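PDB 5DP2: CurF from Lyngbya majuscula, which acts as a cyclopropane-forming member of the NADP-dependent enoyl reductase family in the biosynthetic pathway of the polyketide curacin A. Local coordinates for residues G169-F181 and L299-P312. Numbering follows the deposited sequence.
Sequences GGAGQAAVQLAQF and LALLFESGSLKPLP. With NAP (NADP nicotinamide-adenine-dinucleotide phosphate), chain B.
Q177 reaches from the middle of helix 170-181 to the extended strip 308-312 and reads the backbone of K309 with both ends of its amide. K309 N donates to Q177 OE1 over 2.9 Å, nearly straight at 168° and on an in-plane lone pair. Q177 NE2 returns a bond of 3.0 Å to K309 O; this acceptor lies near the plane of the Q177 amide, but NE2 stands well above the K309 carbonyl plane, not on a lone pair. With CG beside the backbone N (chi1 -75°) and the chain extended beyond it, the amide is carried to K309, and this paired grip fixes its rotation. A water sits 2.8 Å from Q177 OE1 and 3.2 Å from S307 O, between the two segments.

Apolar contacts complete the interface. L311 pushes CD2 to 3.8 Å from both Q177 NE2 and A174 N, while its other branch, CD1, lies 3.6 Å from G170 O. L308 CD1 meets L178 CD2 at 3.8 Å, the two side chains crossing at about a right angle. At the far end F181, its ring swung anti to the backbone N (chi1 171°), brings CZ to 3.7 Å from L302 CD2 and sets CE1 beside S307 CB.

The glycine-rich start of helix 170-181 belongs to the NADP-binding Rossmann fold: G170 N and A171 N each donate to a different phosphate of the cofactor's pyrophosphate. Helix 140-153 adjoins both segments, with F143 touching Q177 and L311, while the other flank of helix 170-181 packs on strands 161-164 and 185-190. Beyond P312, the chain enters strand 313-317 of the mixed sheet.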
loop_
_atom_site.group_PDB
_atom_site.type_symbol
_atom_site.label_atom_id
_atom_site.label_comp_id
_atom_site.label_asym_id
_atom_site.label_seq_id
_atom_site.Cartn_x
_atom_site.Cartn_y
_atom_site.Cartn_z
ATOM N N GLY A 169 -9.992 3.238 -0.582
ATOM C CA GLY A 169 -8.823 3.011 0.250
ATOM C C GLY A 169 -7.526 3.398 -0.452
ATOM O O GLY A 169 -7.535 3.994 -1.531
ATOM N N GLY A 170 -6.403 3.105 0.183
ATOM C CA GLY A 170 -5.109 3.540 -0.340
ATOM C C GLY A 170 -4.761 2.871 -1.666
ATOM O O GLY A 170 -4.523 3.530 -2.686
ATOM N N ALA A 171 -4.714 1.536 -1.649
ATOM C CA ALA A 171 -4.415 0.812 -2.872
ATOM C C ALA A 171 -5.442 1.125 -3.951
ATOM O O ALA A 171 -5.107 1.296 -5.126
ATOM C CB ALA A 171 -4.324 -0.688 -2.599
ATOM N N GLY A 172 -6.723 1.163 -3.547
ATOM C CA GLY A 172 -7.800 1.421 -4.499
ATOM C C GLY A 172 -7.714 2.796 -5.147
ATOM O O GLY A 172 -7.900 2.928 -6.368
ATOM N N GLN A 173 -7.424 3.826 -4.353
ATOM C CA GLN A 173 -7.315 5.178 -4.905
ATOM C C GLN A 173 -6.149 5.262 -5.893
ATOM O O GLN A 173 -6.248 5.902 -6.952
ATOM C CB GLN A 173 -7.125 6.209 -3.791
ATOM C CG GLN A 173 -8.425 6.520 -3.041
ATOM C CD GLN A 173 -9.259 7.564 -3.768
ATOM O OE1 GLN A 173 -8.857 8.731 -3.852
ATOM N NE2 GLN A 173 -10.390 7.168 -4.310
ATOM N N ALA A 174 -5.010 4.650 -5.533
ATOM C CA ALA A 174 -3.865 4.611 -6.451
ATOM C C ALA A 174 -4.225 3.869 -7.732
ATOM O O ALA A 174 -3.868 4.306 -8.840
ATOM C CB ALA A 174 -2.659 3.970 -5.780
ATOM N N ALA A 175 -4.929 2.754 -7.601
ATOM C CA ALA A 175 -5.358 1.981 -8.758
ATOM C C ALA A 175 -6.296 2.781 -9.651
ATOM O O ALA A 175 -6.194 2.682 -10.882
ATOM C CB ALA A 175 -5.991 0.675 -8.308
ATOM N N VAL A 176 -7.212 3.566 -9.078
ATOM C CA VAL A 176 -8.084 4.392 -9.922
ATOM C C VAL A 176 -7.241 5.380 -10.727
ATOM O O VAL A 176 -7.430 5.533 -11.937
ATOM C CB VAL A 176 -9.171 5.128 -9.094
ATOM C CG1 VAL A 176 -9.897 6.141 -9.964
ATOM C CG2 VAL A 176 -10.158 4.135 -8.493
ATOM N N GLN A 177 -6.322 6.077 -10.066
ATOM C CA GLN A 177 -5.499 7.042 -10.784
ATOM C C GLN A 177 -4.731 6.360 -11.909
ATOM O O GLN A 177 -4.657 6.877 -13.038
ATOM C CB GLN A 177 -4.487 7.733 -9.864
ATOM C CG GLN A 177 -5.071 8.790 -8.950
ATOM C CD GLN A 177 -3.969 9.675 -8.395
ATOM O OE1 GLN A 177 -3.072 10.093 -9.134
ATOM N NE2 GLN A 177 -4.047 9.990 -7.117
ATOM N N LEU A 178 -4.109 5.221 -11.629
ATOM C CA LEU A 178 -3.316 4.531 -12.640
ATOM C C LEU A 178 -4.180 3.979 -13.771
ATOM O O LEU A 178 -3.825 4.103 -14.952
ATOM C CB LEU A 178 -2.492 3.409 -11.993
ATOM C CG LEU A 178 -1.241 3.901 -11.300
ATOM C CD1 LEU A 178 -0.744 2.845 -10.329
ATOM C CD2 LEU A 178 -0.164 4.236 -12.313
ATOM N N ALA A 179 -5.310 3.361 -13.435
ATOM C CA ALA A 179 -6.170 2.834 -14.469
ATOM C C ALA A 179 -6.624 3.946 -15.430
ATOM O O ALA A 179 -6.676 3.732 -16.644
ATOM C CB ALA A 179 -7.358 2.112 -13.857
ATOM N N GLN A 180 -6.951 5.105 -14.881
ATOM C CA GLN A 180 -7.345 6.204 -15.774
ATOM C C GLN A 180 -6.172 6.771 -16.558
ATOM O O GLN A 180 -6.343 7.097 -17.740
ATOM C CB GLN A 180 -8.082 7.254 -14.989
ATOM C CG GLN A 180 -9.327 6.647 -14.379
ATOM C CD GLN A 180 -10.354 7.663 -14.001
ATOM O OE1 GLN A 180 -10.052 8.700 -13.417
ATOM N NE2 GLN A 180 -11.592 7.383 -14.373
ATOM N N PHE A 181 -4.977 6.833 -15.963
ATOM C CA PHE A 181 -3.770 7.224 -16.704
ATOM C C PHE A 181 -3.525 6.295 -17.898
ATOM O O PHE A 181 -3.100 6.739 -18.969
ATOM C CB PHE A 181 -2.557 7.235 -15.752
ATOM C CG PHE A 181 -1.226 7.420 -16.444
ATOM C CD1 PHE A 181 -0.853 8.644 -16.949
ATOM C CD2 PHE A 181 -0.381 6.322 -16.643
ATOM C CE1 PHE A 181 0.347 8.793 -17.609
ATOM C CE2 PHE A 181 0.826 6.466 -17.300
ATOM C CZ PHE A 181 1.190 7.708 -17.779
ATOM N N LEU A 299 7.665 5.301 -12.136
ATOM C CA LEU A 299 6.705 6.118 -11.430
ATOM C C LEU A 299 7.225 7.523 -11.119
ATOM O O LEU A 299 6.426 8.460 -11.032
ATOM C CB LEU A 299 6.292 5.424 -10.133
ATOM C CG LEU A 299 5.350 4.227 -10.286
ATOM C CD1 LEU A 299 5.309 3.391 -8.996
ATOM C CD2 LEU A 299 3.938 4.688 -10.632
ATOM N N ALA A 300 8.526 7.699 -10.870
ATOM C CA ALA A 300 9.033 8.981 -10.381
ATOM C C ALA A 300 8.662 10.104 -11.327
ATOM O O ALA A 300 8.264 11.190 -10.901
ATOM C CB ALA A 300 10.551 8.943 -10.182
ATOM N N LEU A 301 8.824 9.886 -12.614
ATOM C CA LEU A 301 8.576 10.996 -13.540
ATOM C C LEU A 301 7.084 11.347 -13.609
ATOM O O LEU A 301 6.744 12.484 -13.907
ATOM C CB LEU A 301 9.186 10.765 -14.927
ATOM C CG LEU A 301 8.579 9.620 -15.722
ATOM C CD1 LEU A 301 7.464 10.135 -16.629
ATOM C CD2 LEU A 301 9.654 8.920 -16.564
ATOM N N LEU A 302 6.198 10.378 -13.304
ATOM C CA LEU A 302 4.766 10.648 -13.318
ATOM C C LEU A 302 4.374 11.544 -12.148
ATOM O O LEU A 302 3.478 12.392 -12.292
ATOM C CB LEU A 302 3.962 9.342 -13.314
ATOM C CG LEU A 302 4.243 8.394 -14.468
ATOM C CD1 LEU A 302 3.393 7.155 -14.335
ATOM C CD2 LEU A 302 4.007 9.044 -15.824
ATOM N N PHE A 303 5.031 11.398 -10.998
ATOM C CA PHE A 303 4.806 12.311 -9.900
ATOM C C PHE A 303 5.468 13.656 -10.158
ATOM O O PHE A 303 4.928 14.701 -9.740
ATOM C CB PHE A 303 5.268 11.702 -8.585
ATOM C CG PHE A 303 4.316 10.653 -8.122
ATOM C CD1 PHE A 303 3.095 11.010 -7.534
ATOM C CD2 PHE A 303 4.570 9.320 -8.340
ATOM C CE1 PHE A 303 2.167 10.057 -7.162
ATOM C CE2 PHE A 303 3.642 8.355 -7.968
ATOM C CZ PHE A 303 2.452 8.727 -7.385
ATOM N N GLU A 304 6.619 13.672 -10.834
ATOM C CA GLU A 304 7.290 14.920 -11.199
ATOM C C GLU A 304 6.427 15.791 -12.085
ATOM O O GLU A 304 6.374 17.016 -11.929
ATOM C CB GLU A 304 8.591 14.632 -11.954
ATOM C CG GLU A 304 9.731 14.235 -11.069
ATOM C CD GLU A 304 9.994 15.290 -10.024
ATOM O OE1 GLU A 304 10.117 16.482 -10.378
ATOM O OE2 GLU A 304 10.061 14.935 -8.845
ATOM N N SER A 305 5.780 15.168 -13.063
ATOM C CA SER A 305 4.968 15.876 -14.061
ATOM C C SER A 305 3.544 16.190 -13.614
ATOM O O SER A 305 2.877 17.015 -14.214
ATOM C CB SER A 305 4.861 15.042 -15.328
ATOM O OG SER A 305 4.099 13.866 -15.109
ATOM N N GLY A 306 3.054 15.477 -12.608
ATOM C CA GLY A 306 1.656 15.611 -12.200
ATOM C C GLY A 306 0.701 14.675 -12.924
ATOM O O GLY A 306 -0.502 14.747 -12.698
ATOM N N SER A 307 1.197 13.762 -13.770
ATOM C CA SER A 307 0.342 12.708 -14.323
ATOM C C SER A 307 -0.296 11.834 -13.246
ATOM O O SER A 307 -1.383 11.304 -13.437
ATOM C CB SER A 307 1.133 11.827 -15.291
ATOM O OG SER A 307 1.420 12.494 -16.498
ATOM N N LEU A 308 0.439 11.632 -12.156
ATOM C CA LEU A 308 -0.107 11.033 -10.929
ATOM C C LEU A 308 0.018 12.085 -9.834
ATOM O O LEU A 308 0.919 12.933 -9.864
ATOM C CB LEU A 308 0.633 9.760 -10.533
ATOM C CG LEU A 308 0.547 8.638 -11.571
ATOM C CD1 LEU A 308 1.431 7.487 -11.116
ATOM C CD2 LEU A 308 -0.881 8.148 -11.807
ATOM N N LYS A 309 -0.901 12.017 -8.856
ATOM C CA LYS A 309 -0.974 12.978 -7.773
ATOM C C LYS A 309 -0.970 12.252 -6.438
ATOM O O LYS A 309 -1.389 11.090 -6.357
ATOM C CB LYS A 309 -2.269 13.795 -7.871
ATOM C CG LYS A 309 -2.482 14.563 -9.145
ATOM C CD LYS A 309 -1.895 15.940 -9.090
ATOM C CE LYS A 309 -2.451 16.865 -10.174
ATOM N NZ LYS A 309 -1.813 16.782 -11.514
ATOM N N PRO A 310 -0.544 12.925 -5.372
ATOM C CA PRO A 310 -0.692 12.345 -4.051
ATOM C C PRO A 310 -2.129 11.911 -3.811
ATOM O O PRO A 310 -3.098 12.497 -4.335
ATOM C CB PRO A 310 -0.323 13.483 -3.098
ATOM C CG PRO A 310 0.438 14.444 -3.905
ATOM C CD PRO A 310 0.030 14.284 -5.327
ATOM N N LEU A 311 -2.289 10.882 -2.982
ATOM C CA LEU A 311 -3.640 10.479 -2.557
ATOM C C LEU A 311 -4.248 11.510 -1.642
ATOM O O LEU A 311 -3.530 12.235 -0.949
ATOM C CB LEU A 311 -3.578 9.135 -1.823
ATOM C CG LEU A 311 -2.954 7.983 -2.580
ATOM C CD1 LEU A 311 -3.070 6.712 -1.743
ATOM C CD2 LEU A 311 -3.557 7.821 -3.980
ATOM N N PRO A 312 -5.591 11.536 -1.552
ATOM C CA PRO A 312 -6.237 12.223 -0.413
ATOM C C PRO A 312 -5.653 11.682 0.887
ATOM O O PRO A 312 -5.328 10.486 0.958
ATOM C CB PRO A 312 -7.725 11.856 -0.571
ATOM C CG PRO A 312 -7.862 11.510 -2.017
ATOM C CD PRO A 312 -6.589 10.824 -2.359
HETATM P PA NAP B . -7.300 0.489 2.595
HETATM O O1A NAP B . -7.078 1.952 2.771
HETATM O O2A NAP B . -7.737 -0.027 1.273
HETATM O O5B NAP B . -8.311 0.031 3.745
HETATM C C5B NAP B . -8.996 -1.226 3.674
HETATM C C4B NAP B . -10.140 -1.219 2.683
HETATM O O4B NAP B . -10.856 -2.423 2.827
HETATM C C3B NAP B . -11.103 -0.083 2.861
HETATM O O3B NAP B . -11.044 0.737 1.692
HETATM C C2B NAP B . -12.486 -0.741 3.029
HETATM O O2B NAP B . -13.546 -0.245 2.261
HETATM C C1B NAP B . -12.246 -2.159 2.549
HETATM N N9A NAP B . -12.993 -3.178 3.273
HETATM C C8A NAP B . -12.628 -3.793 4.451
HETATM N N7A NAP B . -13.564 -4.695 4.827
HETATM C C5A NAP B . -14.517 -4.665 3.885
HETATM C C6A NAP B . -15.747 -5.357 3.677
HETATM N N6A NAP B . -16.155 -6.285 4.566
HETATM N N1A NAP B . -16.460 -5.070 2.596
HETATM C C2A NAP B . -16.023 -4.144 1.735
HETATM N N3A NAP B . -14.894 -3.435 1.819
HETATM C C4A NAP B . -14.164 -3.685 2.895
HETATM O O3 NAP B . -5.974 -0.314 3.029
HETATM P PN NAP B . -4.606 -0.532 2.226
HETATM O O1N NAP B . -3.504 -0.445 3.209
HETATM O O2N NAP B . -4.561 0.343 1.008
HETATM O O5D NAP B . -4.738 -2.037 1.813
HETATM C C5D NAP B . -5.762 -2.413 0.864
HETATM C C4D NAP B . -5.970 -3.948 0.905
HETATM O O4D NAP B . -4.950 -4.539 0.143
HETATM C C3D NAP B . -5.854 -4.575 2.300
HETATM O O3D NAP B . -6.663 -5.759 2.318
HETATM C C2D NAP B . -4.384 -4.891 2.409
HETATM O O2D NAP B . -4.165 -5.955 3.339
HETATM C C1D NAP B . -4.044 -5.266 0.991
HETATM N N1N NAP B . -2.709 -4.958 0.435
HETATM C C2N NAP B . -1.976 -5.947 -0.125
HETATM C C3N NAP B . -0.719 -5.720 -0.679
HETATM C C7N NAP B . 0.044 -6.847 -1.286
HETATM O O7N NAP B . 1.200 -6.600 -1.554
HETATM N N7N NAP B . -0.584 -8.033 -1.504
HETATM C C4N NAP B . -0.195 -4.424 -0.657
HETATM C C5N NAP B . -0.967 -3.424 -0.079
HETATM C C6N NAP B . -2.228 -3.703 0.463
HETATM P P2B NAP B . -14.317 1.123 2.563
HETATM O O1X NAP B . -13.328 2.248 2.285
HETATM O O2X NAP B . -15.457 1.077 1.587
HETATM O O3X NAP B . -14.737 1.081 4.013
HETATM O O HOH W 1 -3.993 11.189 -11.539
#